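Local atomic coordinates of avirulence protein (Pseudomonas syringae, PDB entry 4B6X), a protein that is a plant-pathogen type III secreted effector that is processed in the plant, its C-terminal coiled-coil domain probably taking part in triggering host immunity. Residues 28-31 against 32-36; 62-65 against 66-70; 76-79 against 80-84. All blocks are in the same frame, centred on the assembly; numbering follows the deposited sequence. Where two conformers were deposited one is given.

Contact 1. Residues 28-31 against 32-36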
loop_
_atom_site.group_PDB
_atom_site.type_symbol
_atom_site.label_atom_id
_atom_site.label_comp_id
_atom_site.label_asym_id
_atom_site.label_seq_id
_atom_site.Cartn_x
_atom_site.Cartn_y
_atom_site.Cartn_z
ATOM N N ARG A 28 -11.245 -0.148 -3.102
ATOM C CA ARG A 28 -10.522 0.849 -3.905
ATOM C C ARG A 28 -10.013 1.974 -3.018
ATOM O O ARG A 28 -8.859 2.394 -3.144
ATOM C CB ARG A 28 -11.388 1.454 -5.032
ATOM C CG ARG A 28 -10.589 2.374 -6.024
ATOM C CD ARG A 28 -11.457 3.444 -6.780
ATOM N NE ARG A 28 -12.838 3.015 -7.065
ATOM C CZ ARG A 28 -13.276 2.432 -8.193
ATOM N NH1 ARG A 28 -12.458 2.201 -9.236
ATOM N NH2 ARG A 28 -14.564 2.073 -8.280
ATOM N N GLN A 29 -10.874 2.443 -2.122
ATOM C CA GLN A 29 -10.534 3.508 -1.205
ATOM C C GLN A 29 -9.437 3.040 -0.226
ATOM O O GLN A 29 -8.518 3.796 0.070
ATOM C CB GLN A 29 -11.808 4.018 -0.505
ATOM C CG GLN A 29 -11.609 5.168 0.454
ATOM C CD GLN A 29 -11.021 6.415 -0.205
ATOM O OE1 GLN A 29 -11.674 7.037 -1.035
ATOM N NE2 GLN A 29 -9.783 6.779 0.166
ATOM N N GLU A 30 -9.495 1.778 0.220
ATOM C CA GLU A 30 -8.448 1.213 1.081
ATOM C C GLU A 30 -7.089 1.180 0.404
ATOM O O GLU A 30 -6.037 1.426 1.029
ATOM C CB GLU A 30 -8.801 -0.192 1.571
ATOM C CG GLU A 30 -8.029 -0.528 2.855
ATOM C CD GLU A 30 -8.084 -1.980 3.347
ATOM O OE1 GLU A 30 -8.950 -2.786 2.931
ATOM O OE2 GLU A 30 -7.193 -2.292 4.188
ATOM N N ILE A 31 -7.109 0.830 -0.871
ATOM C CA ILE A 31 -5.916 0.812 -1.666
ATOM C C ILE A 31 -5.294 2.208 -1.703
ATOM O O ILE A 31 -4.106 2.344 -1.474
ATOM C CB ILE A 31 -6.191 0.328 -3.070
ATOM C CG1 ILE A 31 -6.478 -1.168 -3.010
ATOM C CG2 ILE A 31 -5.006 0.691 -4.017
ATOM C CD1 ILE A 31 -7.011 -1.773 -4.344
ATOM N N GLU A 32 -6.080 3.238 -1.974
ATOM C CA GLU A 32 -5.520 4.593 -1.958
ATOM C C GLU A 32 -5.012 5.027 -0.539
ATOM O O GLU A 32 -3.977 5.686 -0.421
ATOM C CB GLU A 32 -6.539 5.608 -2.464
ATOM C CG GLU A 32 -6.922 5.486 -3.978
ATOM C CD GLU A 32 -5.723 5.672 -4.931
ATOM O OE1 GLU A 32 -5.004 4.648 -5.200
ATOM O OE2 GLU A 32 -5.492 6.842 -5.367
ATOM N N ASP A 33 -5.752 4.663 0.510
ATOM C CA ASP A 33 -5.344 4.969 1.889
ATOM C C ASP A 33 -4.017 4.253 2.181
ATOM O O ASP A 33 -3.118 4.827 2.787
ATOM C CB ASP A 33 -6.386 4.527 2.933
ATOM C CG ASP A 33 -7.719 5.221 2.801
ATOM O OD1 ASP A 33 -7.839 6.298 2.198
ATOM O OD2 ASP A 33 -8.702 4.670 3.338
ATOM N N LYS A 34 -3.896 3.014 1.718
ATOM C CA LYS A 34 -2.709 2.219 1.939
ATOM C C LYS A 34 -1.508 2.666 1.106
ATOM O O LYS A 34 -0.379 2.617 1.610
ATOM C CB LYS A 34 -2.989 0.720 1.745
ATOM C CG LYS A 34 -1.784 -0.177 2.153
ATOM C CD LYS A 34 -1.970 -1.419 3.063
ATOM C CE LYS A 34 -3.217 -1.595 3.863
ATOM N NZ LYS A 34 -3.002 -1.714 5.318
ATOM N N GLN A 35 -1.739 3.119 -0.138
ATOM C CA GLN A 35 -0.689 3.735 -0.948
ATOM C C GLN A 35 -0.166 5.015 -0.282
ATOM O O GLN A 35 1.033 5.231 -0.258
ATOM C CB GLN A 35 -1.210 4.064 -2.360
ATOM C CG GLN A 35 -0.125 4.541 -3.378
ATOM C CD GLN A 35 0.936 3.468 -3.708
ATOM O OE1 GLN A 35 0.663 2.549 -4.476
ATOM N NE2 GLN A 35 2.162 3.600 -3.131
ATOM N N LEU A 36 -1.057 5.863 0.234
ATOM C CA LEU A 36 -0.630 7.000 1.042
ATOM C C LEU A 36 0.283 6.576 2.224
ATOM O O LEU A 36 1.343 7.167 2.430
ATOM C CB LEU A 36 -1.833 7.800 1.542
ATOM C CG LEU A 36 -1.549 9.103 2.312
ATOM C CD1 LEU A 36 -0.773 10.167 1.446
ATOM C CD2 LEU A 36 -2.902 9.707 2.849
HETATM O O HOH W 1 -7.270 2.931 -5.722
#
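Gln29 and Asp33, one helical turn apart, are joined through their side chains. The amide nitrogen NE2 of Gln29 donates to OD1 of Asp33 over 2.9 Å. The bond is distinctly bent, with an angle of 144° at the hydrogen. OD1 lies close to the plane of the glutamine amide, whereas NE2 approaches from above the plane of the carboxylate, the two groups being turned 34° against each other. On the glutamine side the chain leaves with CG opposite the backbone N and then folds at chi2 (60°), a bend that carries the amide forward along the helix. Asp33 meets it by setting its own CG beside its backbone N, which also brings both carboxylate oxygens near the carbonyl of Gln29, where no bond is made; that carbonyl accepts from Asp33 N.

Helix 25-50 is the first arm of an antiparallel helical hairpin, the two-stranded coiled coil of this processed C-terminal domain, and its faces differ accordingly. Ile31 is buried and turns inward, packing on Phe78 of helix 54-89, while Glu30 touches Leu74 of the same helix. Glu30, nearly extended, runs alongside Lys34 in the same direction: OE2 comes within 4.0 Å of CE of Lys34, but NZ stays 4.4 Å from OE2, too far for a salt bridge though probably near enough for a mild attraction.

Elsewhere on the turn Glu32 curls back over the backbone. Its CG lies 3.7 Å from O of Arg28, and a water bridges the two residues, donating to O of Arg28 and, more weakly, to OE1 of Glu32. The carbonyl of Arg28 thus accepts from this water as well as from Glu32 N. Beyond Ile31, whose carbonyl accepts from Gln35 N, the amide of Gln35 turns to Asn39.

Contact 2. Residues 62-65 against 66-70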
loop_
_atom_site.group_PDB
_atom_site.type_symbol
_atom_site.label_atom_id
_atom_site.label_comp_id
_atom_site.label_asym_id
_atom_site.label_seq_id
_atom_site.Cartn_x
_atom_site.Cartn_y
_atom_site.Cartn_z
ATOM N N GLN A 62 10.717 -1.906 8.680
ATOM C CA GLN A 62 9.889 -3.019 9.068
ATOM C C GLN A 62 8.394 -2.731 8.742
ATOM O O GLN A 62 7.688 -3.559 8.115
ATOM C CB GLN A 62 10.095 -3.302 10.536
ATOM C CG GLN A 62 9.167 -4.344 11.100
ATOM C CD GLN A 62 9.536 -4.724 12.477
ATOM O OE1 GLN A 62 9.754 -3.852 13.328
ATOM N NE2 GLN A 62 9.638 -6.029 12.727
ATOM N N GLN A 63 7.939 -1.553 9.122
ATOM C CA GLN A 63 6.565 -1.124 8.818
ATOM C C GLN A 63 6.232 -0.960 7.335
ATOM O O GLN A 63 5.135 -1.319 6.904
ATOM C CB GLN A 63 6.286 0.227 9.441
ATOM C CG GLN A 63 5.745 0.119 10.790
ATOM C CD GLN A 63 4.397 -0.586 10.914
ATOM O OE1 GLN A 63 4.346 -1.786 11.098
ATOM N NE2 GLN A 63 3.309 0.188 10.912
ATOM N N LEU A 64 7.163 -0.354 6.611
ATOM C CA LEU A 64 7.064 -0.211 5.176
ATOM C C LEU A 64 6.897 -1.561 4.478
ATOM O O LEU A 64 6.106 -1.695 3.557
ATOM C CB LEU A 64 8.273 0.528 4.633
ATOM C CG LEU A 64 8.326 0.808 3.148
ATOM C CD1 LEU A 64 7.049 1.521 2.699
ATOM C CD2 LEU A 64 9.572 1.653 2.860
ATOM N N ARG A 65 7.614 -2.580 4.909
ATOM C CA ARG A 65 7.451 -3.853 4.280
ATOM C C ARG A 65 6.096 -4.465 4.594
ATOM O O ARG A 65 5.526 -5.126 3.731
ATOM C CB ARG A 65 8.539 -4.811 4.672
ATOM C CG ARG A 65 8.449 -6.089 3.864
ATOM C CD ARG A 65 9.625 -6.974 4.094
ATOM N NE ARG A 65 10.744 -6.765 3.167
ATOM C CZ ARG A 65 12.013 -6.547 3.507
ATOM N NH1 ARG A 65 12.391 -6.446 4.788
ATOM N NH2 ARG A 65 12.922 -6.434 2.544
ATOM N N HIS A 66 5.610 -4.300 5.819
ATOM C CA HIS A 66 4.267 -4.781 6.151
ATOM C C HIS A 66 3.248 -4.151 5.199
ATOM O O HIS A 66 2.436 -4.831 4.607
ATOM C CB HIS A 66 3.870 -4.390 7.568
ATOM C CG HIS A 66 4.609 -5.089 8.661
ATOM N ND1 HIS A 66 4.779 -6.455 8.697
ATOM C CD2 HIS A 66 5.074 -4.625 9.844
ATOM C CE1 HIS A 66 5.363 -6.798 9.834
ATOM N NE2 HIS A 66 5.575 -5.703 10.541
ATOM N N ALA A 67 3.342 -2.840 5.041
ATOM C CA ALA A 67 2.403 -2.068 4.246
ATOM C C ALA A 67 2.468 -2.370 2.735
ATOM O O ALA A 67 1.422 -2.430 2.054
ATOM C CB ALA A 67 2.584 -0.541 4.541
ATOM N N ARG A 68 3.677 -2.552 2.204
ATOM C CA ARG A 68 3.851 -2.893 0.810
ATOM C C ARG A 68 3.278 -4.301 0.497
ATOM O O ARG A 68 2.698 -4.496 -0.576
ATOM C CB ARG A 68 5.312 -2.782 0.392
ATOM C CG ARG A 68 5.827 -1.344 0.356
ATOM C CD ARG A 68 7.295 -1.283 -0.037
ATOM N NE ARG A 68 7.449 -1.780 -1.395
ATOM C CZ ARG A 68 8.382 -2.616 -1.824
ATOM N NH1 ARG A 68 9.310 -3.105 -1.015
ATOM N NH2 ARG A 68 8.354 -2.999 -3.091
ATOM N N ALA A 69 3.455 -5.261 1.398
ATOM C CA ALA A 69 2.886 -6.589 1.216
ATOM C C ALA A 69 1.351 -6.551 1.257
ATOM O O ALA A 69 0.683 -7.176 0.429
ATOM C CB ALA A 69 3.432 -7.559 2.276
ATOM N N ASP A 70 0.807 -5.815 2.227
ATOM C CA ASP A 70 -0.610 -5.660 2.373
ATOM C C ASP A 70 -1.216 -4.951 1.158
ATOM O O ASP A 70 -2.272 -5.325 0.682
ATOM C CB ASP A 70 -0.933 -4.886 3.651
ATOM C CG ASP A 70 -0.647 -5.679 4.926
ATOM O OD1 ASP A 70 -0.549 -6.943 4.875
ATOM O OD2 ASP A 70 -0.546 -5.034 6.000
#
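Gln62 lies beside His66 and points the same way, with its amide plane only 12° from that of the imidazole. The approach is by the aliphatic chain: CG of Gln62 is 3.9 Å from NE2 of His66. The carbonyl O of Gln62 accepts from His66 N and also sits over one face of the ring, 3.3 Å from CD2 of His66. The ring reaches this position because its CG stands beside the backbone N (chi1 -70°).

Gln63 meets the same ring at its edge. Folded at chi2, it brings OE1 to 3.2 Å from CD2 of His66, near the ring plane but with its own amide turned steeply, 69° away.

Leu64 belongs to the inner face of the helical hairpin, buried against Thr42 and Leu45 of helix 25-50, in the pattern of an antiparallel coiled coil; Ala67, packed on Val38, continues that face. Across the turn, CD1 of Leu64 touches CG of Arg68 at 3.9 Å, the aliphatic start of the arginine lying against the leucine and close to O of Leu64.

Arg65 is exposed, and its carbonyl receives Ala69 N at 3.1 Å.

Contact 3. Residues 76-79 against 80-84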
loop_
_atom_site.group_PDB
_atom_site.type_symbol
_atom_site.label_atom_id
_atom_site.label_comp_id
_atom_site.label_asym_id
_atom_site.label_seq_id
_atom_site.Cartn_x
_atom_site.Cartn_y
_atom_site.Cartn_z
ATOM N N ARG A 76 -4.375 -7.075 -5.803
ATOM C CA ARG A 76 -4.793 -8.340 -6.430
ATOM C C ARG A 76 -6.281 -8.598 -6.260
ATOM O O ARG A 76 -6.941 -8.994 -7.215
ATOM C CB ARG A 76 -3.991 -9.543 -5.914
ATOM C CG ARG A 76 -2.648 -9.650 -6.636
ATOM C CD ARG A 76 -1.852 -10.895 -6.258
ATOM N NE ARG A 76 -1.209 -10.785 -4.957
ATOM C CZ ARG A 76 0.009 -10.272 -4.733
ATOM N NH1 ARG A 76 0.772 -9.794 -5.732
ATOM N NH2 ARG A 76 0.464 -10.209 -3.488
ATOM N N ARG A 77 -6.792 -8.386 -5.039
ATOM C CA ARG A 77 -8.206 -8.630 -4.744
ATOM C C ARG A 77 -9.128 -7.722 -5.511
ATOM O O ARG A 77 -10.234 -8.138 -5.908
ATOM C CB ARG A 77 -8.506 -8.500 -3.249
ATOM C CG ARG A 77 -7.999 -9.664 -2.430
ATOM C CD ARG A 77 -7.882 -9.296 -0.945
ATOM N NE ARG A 77 -9.123 -8.747 -0.376
ATOM C CZ ARG A 77 -9.213 -8.180 0.835
ATOM N NH1 ARG A 77 -8.143 -8.064 1.605
ATOM N NH2 ARG A 77 -10.382 -7.707 1.270
ATOM N N PHE A 78 -8.673 -6.481 -5.719
ATOM C CA PHE A 78 -9.456 -5.499 -6.416
ATOM C C PHE A 78 -9.474 -5.748 -7.921
ATOM O O PHE A 78 -10.485 -5.538 -8.597
ATOM C CB PHE A 78 -8.918 -4.113 -6.156
ATOM C CG PHE A 78 -9.698 -3.049 -6.857
ATOM C CD1 PHE A 78 -11.007 -2.786 -6.481
ATOM C CD2 PHE A 78 -9.139 -2.351 -7.925
ATOM C CE1 PHE A 78 -11.765 -1.800 -7.149
ATOM C CE2 PHE A 78 -9.859 -1.359 -8.581
ATOM C CZ PHE A 78 -11.189 -1.090 -8.200
ATOM N N ALA A 79 -8.347 -6.171 -8.455
ATOM C CA ALA A 79 -8.270 -6.511 -9.869
ATOM C C ALA A 79 -9.232 -7.658 -10.188
ATOM O O ALA A 79 -9.876 -7.631 -11.211
ATOM C CB ALA A 79 -6.826 -6.857 -10.298
ATOM N N VAL A 80 -9.335 -8.658 -9.320
ATOM C CA VAL A 80 -10.283 -9.751 -9.560
ATOM C C VAL A 80 -11.694 -9.195 -9.654
ATOM O O VAL A 80 -12.456 -9.463 -10.593
ATOM C CB VAL A 80 -10.244 -10.839 -8.468
ATOM C CG1 VAL A 80 -11.451 -11.774 -8.638
ATOM C CG2 VAL A 80 -8.944 -11.636 -8.603
ATOM N N LEU A 81 -12.014 -8.390 -8.676
ATOM C CA LEU A 81 -13.328 -7.814 -8.563
ATOM C C LEU A 81 -13.678 -6.910 -9.751
ATOM O O LEU A 81 -14.782 -6.977 -10.299
ATOM C CB LEU A 81 -13.332 -7.064 -7.258
ATOM C CG LEU A 81 -14.572 -6.588 -6.604
ATOM C CD1 LEU A 81 -14.324 -6.535 -5.030
ATOM C CD2 LEU A 81 -14.808 -5.254 -7.277
ATOM N N ARG A 82 -12.728 -6.111 -10.184
ATOM C CA ARG A 82 -12.960 -5.197 -11.305
ATOM C C ARG A 82 -13.074 -5.986 -12.608
ATOM O O ARG A 82 -13.910 -5.683 -13.405
ATOM C CB ARG A 82 -11.830 -4.192 -11.379
ATOM C CG ARG A 82 -11.795 -3.270 -12.543
ATOM C CD ARG A 82 -10.399 -2.628 -12.535
ATOM N NE ARG A 82 -10.237 -1.509 -13.458
ATOM C CZ ARG A 82 -9.186 -0.675 -13.432
ATOM N NH1 ARG A 82 -8.217 -0.829 -12.513
ATOM N NH2 ARG A 82 -9.103 0.323 -14.320
ATOM N N ASN A 83 -12.242 -6.998 -12.823
ATOM C CA ASN A 83 -12.378 -7.821 -14.026
ATOM C C ASN A 83 -13.723 -8.554 -14.076
ATOM O O ASN A 83 -14.348 -8.637 -15.123
ATOM C CB ASN A 83 -11.212 -8.795 -14.162
ATOM C CG ASN A 83 -9.939 -8.113 -14.617
ATOM O OD1 ASN A 83 -9.972 -7.026 -15.211
ATOM N ND2 ASN A 83 -8.813 -8.754 -14.373
ATOM N N GLU A 84 -14.193 -9.056 -12.936
ATOM C CA GLU A 84 -15.487 -9.752 -12.890
ATOM C C GLU A 84 -16.661 -8.792 -13.110
ATOM O O GLU A 84 -17.558 -9.080 -13.865
ATOM C CB GLU A 84 -15.642 -10.562 -11.579
ATOM C CG GLU A 84 -14.731 -11.761 -11.586
ATOM C CD GLU A 84 -14.832 -12.694 -10.361
ATOM O OE1 GLU A 84 -15.360 -12.282 -9.304
ATOM O OE2 GLU A 84 -14.365 -13.880 -10.495
HETATM O O HOH W 2 -8.521 -5.582 -13.380
#
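Phe78 and Arg82 form the closest side-chain pair across this turn. CB of Arg82 sits over one face of the ring, and the chain then runs out past the CE2 edge. There CD of Arg82 comes to 4.2 Å from CE2 of Phe78, and NH1 of Arg82 stands almost as near to that CE2, at 4.3 Å. The guanidinium, its plane 49° from that of the ring, approaches obliquely rather than stacking. With CG opposite the backbone N (chi1 173°), an extended run to NE brings the charged group alongside CE2. Beneath the pair, Arg82 N donates to O of Phe78 over 2.8 Å.

From the first arm of the antiparallel helical hairpin, helix 25-50, come Leu27 and Arg28, both packed on Phe78, placing it in the interface of the coiled coil while its own helix keeps a solvent side. At the border of that interface, where Arg77 also touches Leu27, the bond from Leu81 N to O of Arg77 is weak, at 3.3 Å.

The outer side is looser and more polar. Val80 sets CG2 3.6 Å from O of Arg76, whose carbonyl takes Val80 N, while the Arg76 guanidinium turns back to a salt bridge with Asp73. Farther on, O of Ala79 accepts from Asn83 N. In the conformer described, a water donates to O of Ala79 and to OD1 of Asn83, but this side chain was modelled in two conformers and the bridge is doubtful.

How the contacts relate
Each contact joins two successive turns of one helix, contact 1 on helix 25-50, contacts 2 and 3 on helix 54-89. Contacts 1 and 3 are surface contacts, and contact 2 is partly buried. Contact 1 meets both others across the interface: CD1 of Ile31 packs on CB of Phe78 at 3.5 Å, and CD of Lys34 on CB of Asp70 at 3.7 Å. Contacts 2 and 3 do not touch, their centres lying about 21 Å apart. Contact 1 is mostly polar apart from Ile31; contact 2 has Leu64 and Ala67 on the inner face, with Gln62, Gln63 and His66 outside; contact 3 sets an arginine against one face and edge of an aromatic ring.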